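Local coordinates for PKS_KS domain-containing protein (Photorhabdus luminescens subsp. laumondii, PDB 6SMO) that probably works as a beta-ketoacyl synthase of the thiolase-like superfamily, extending acyl chains on a carrier protein, and holds a bound poly-oxo chain in this structure, at residues B[94-100]-B[164-170]. Numbering follows the deposited sequence.
Sequences RKYLQFA and SFDFSSA
Tyr96 OH donates a hydrogen bond to the backbone oxygen Phe167 O at 2.7 Å. The donor meets this carbonyl almost head-on, with a C=O...OH angle of 164°. CG of Tyr96 is anti to the backbone N (chi1 163°), which sends the ring from helix 95-111 to the start of helix 169-178. There Ala170 is the main apolar partner. Its CB lies 3.6 Å from Tyr96 CZ, obliquely to the ring, and 3.6 Å from Ala100 CB, so this one methyl packs between the tyrosine and the alanine one turn further along. On the flank, Leu97 brings its CD1 branch to the backbone of the second helix, 4.0 Å from Ala170 CA. At the other end the guanidinium of Arg94 lies with a face toward Ser164 OG. The angle is poor for a hydrogen bond. Asp133 is near both groups, with a weak bond to Ser164 OG and a long, weak ion pair to Arg94.

The turn that presents Phe167 O is itself braced. Ser169 OG reaches back to Asp166 O at 2.9 Å, from above the carbonyl plane. Asp166 OD1 takes Ser168 OG on its syn lone pair and also accepts from Ser158 OG of the neighbouring ketosynthase-like chain. The Phe167 side chain packs on Cys103 of that chain, and this side chain is about 7 Å from the bound poly-oxo ligand.

The contact thus joins two helices of the thiolase fold through the methyls of Ala100 and Ala170, a leucine branch and one buried tyrosine bond, which ties helix 95-111 to a turn at the subunit interface.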
# COMPACT_ATOMS: atom_id res chain seq x y z
N ARG B 94 -7.38 2.38 19.17
CA ARG B 94 -6.24 1.60 18.61
C ARG B 94 -6.75 0.25 18.08
O ARG B 94 -6.10 -0.77 18.36
CB ARG B 94 -5.15 1.41 19.67
CG ARG B 94 -4.37 2.67 20.01
CD ARG B 94 -3.23 2.93 19.04
NE ARG B 94 -2.21 3.81 19.59
CZ ARG B 94 -2.30 5.14 19.66
NH1 ARG B 94 -3.37 5.77 19.22
NH2 ARG B 94 -1.30 5.83 20.19
N LYS B 95 -7.87 0.27 17.35
CA LYS B 95 -8.54 -0.95 16.81
C LYS B 95 -7.62 -1.67 15.82
O LYS B 95 -7.57 -2.91 15.87
CB LYS B 95 -9.86 -0.58 16.12
CG LYS B 95 -11.04 -0.33 17.05
CD LYS B 95 -12.12 0.53 16.41
CE LYS B 95 -13.52 0.11 16.78
NZ LYS B 95 -14.53 0.78 15.91
N TYR B 96 -6.93 -0.91 14.95
CA TYR B 96 -6.01 -1.43 13.91
C TYR B 96 -4.98 -2.37 14.55
O TYR B 96 -4.77 -3.49 14.03
CB TYR B 96 -5.32 -0.29 13.16
CG TYR B 96 -4.08 -0.70 12.40
CD1 TYR B 96 -4.16 -1.62 11.36
CD2 TYR B 96 -2.83 -0.19 12.72
CE1 TYR B 96 -3.03 -2.01 10.66
CE2 TYR B 96 -1.70 -0.57 12.02
CZ TYR B 96 -1.80 -1.49 10.99
OH TYR B 96 -0.68 -1.87 10.30
N LEU B 97 -4.36 -1.93 15.65
CA LEU B 97 -3.34 -2.71 16.41
C LEU B 97 -4.03 -3.85 17.19
O LEU B 97 -3.45 -4.95 17.24
CB LEU B 97 -2.59 -1.77 17.36
CG LEU B 97 -1.46 -2.39 18.18
CD1 LEU B 97 -0.53 -3.24 17.31
CD2 LEU B 97 -0.66 -1.31 18.89
N GLN B 98 -5.22 -3.59 17.75
CA GLN B 98 -5.98 -4.56 18.59
C GLN B 98 -6.38 -5.78 17.74
O GLN B 98 -6.10 -6.91 18.19
CB GLN B 98 -7.22 -3.91 19.20
CG GLN B 98 -7.81 -4.71 20.35
CD GLN B 98 -9.29 -4.46 20.53
OE1 GLN B 98 -9.74 -3.32 20.69
NE2 GLN B 98 -10.07 -5.53 20.51
N PHE B 99 -7.01 -5.56 16.58
CA PHE B 99 -7.54 -6.62 15.68
C PHE B 99 -6.39 -7.50 15.17
O PHE B 99 -6.61 -8.72 15.01
CB PHE B 99 -8.32 -6.03 14.51
CG PHE B 99 -9.57 -5.26 14.86
CD1 PHE B 99 -10.25 -5.49 16.04
CD2 PHE B 99 -10.08 -4.32 13.97
CE1 PHE B 99 -11.41 -4.78 16.34
CE2 PHE B 99 -11.24 -3.62 14.27
CZ PHE B 99 -11.90 -3.85 15.46
N ALA B 100 -5.22 -6.91 14.93
CA ALA B 100 -3.99 -7.60 14.45
C ALA B 100 -3.49 -8.57 15.53
O ALA B 100 -3.19 -9.72 15.18
CB ALA B 100 -2.94 -6.58 14.08
N SER B 164 0.66 6.37 16.64
CA SER B 164 -0.51 6.42 15.72
C SER B 164 -0.05 6.57 14.27
O SER B 164 -0.70 5.98 13.38
CB SER B 164 -1.46 7.53 16.11
OG SER B 164 -1.91 7.37 17.44
N PHE B 165 1.03 7.32 14.03
CA PHE B 165 1.57 7.63 12.67
C PHE B 165 2.40 6.46 12.14
O PHE B 165 2.69 6.44 10.93
CB PHE B 165 2.37 8.93 12.70
CG PHE B 165 1.53 10.17 12.88
CD1 PHE B 165 1.14 10.60 14.14
CD2 PHE B 165 1.12 10.91 11.78
CE1 PHE B 165 0.36 11.73 14.29
CE2 PHE B 165 0.34 12.05 11.93
CZ PHE B 165 -0.03 12.46 13.19
N ASP B 166 2.77 5.51 13.01
CA ASP B 166 3.50 4.26 12.63
C ASP B 166 2.53 3.35 11.87
O ASP B 166 1.57 2.86 12.49
CB ASP B 166 4.10 3.58 13.86
CG ASP B 166 4.86 2.29 13.57
OD1 ASP B 166 5.15 2.03 12.38
OD2 ASP B 166 5.16 1.56 14.53
N PHE B 167 2.80 3.12 10.58
CA PHE B 167 1.98 2.29 9.66
C PHE B 167 2.16 0.80 10.00
O PHE B 167 1.17 0.05 9.90
CB PHE B 167 2.33 2.56 8.20
CG PHE B 167 1.21 3.13 7.37
CD1 PHE B 167 0.87 4.47 7.45
CD2 PHE B 167 0.51 2.33 6.48
CE1 PHE B 167 -0.16 4.99 6.68
CE2 PHE B 167 -0.52 2.85 5.71
CZ PHE B 167 -0.85 4.18 5.81
N SER B 168 3.38 0.40 10.37
CA SER B 168 3.77 -1.01 10.66
C SER B 168 3.76 -1.27 12.17
O SER B 168 4.69 -1.96 12.65
CB SER B 168 5.11 -1.33 10.05
OG SER B 168 6.12 -0.49 10.58
N SER B 169 2.75 -0.76 12.89
CA SER B 169 2.52 -1.03 14.33
C SER B 169 2.09 -2.50 14.50
O SER B 169 2.61 -3.16 15.42
CB SER B 169 1.48 -0.10 14.91
OG SER B 169 1.95 1.24 14.89
N ALA B 170 1.19 -2.97 13.64
CA ALA B 170 0.61 -4.33 13.64
C ALA B 170 1.71 -5.37 13.36
O ALA B 170 1.76 -6.38 14.08
CB ALA B 170 -0.50 -4.42 12.63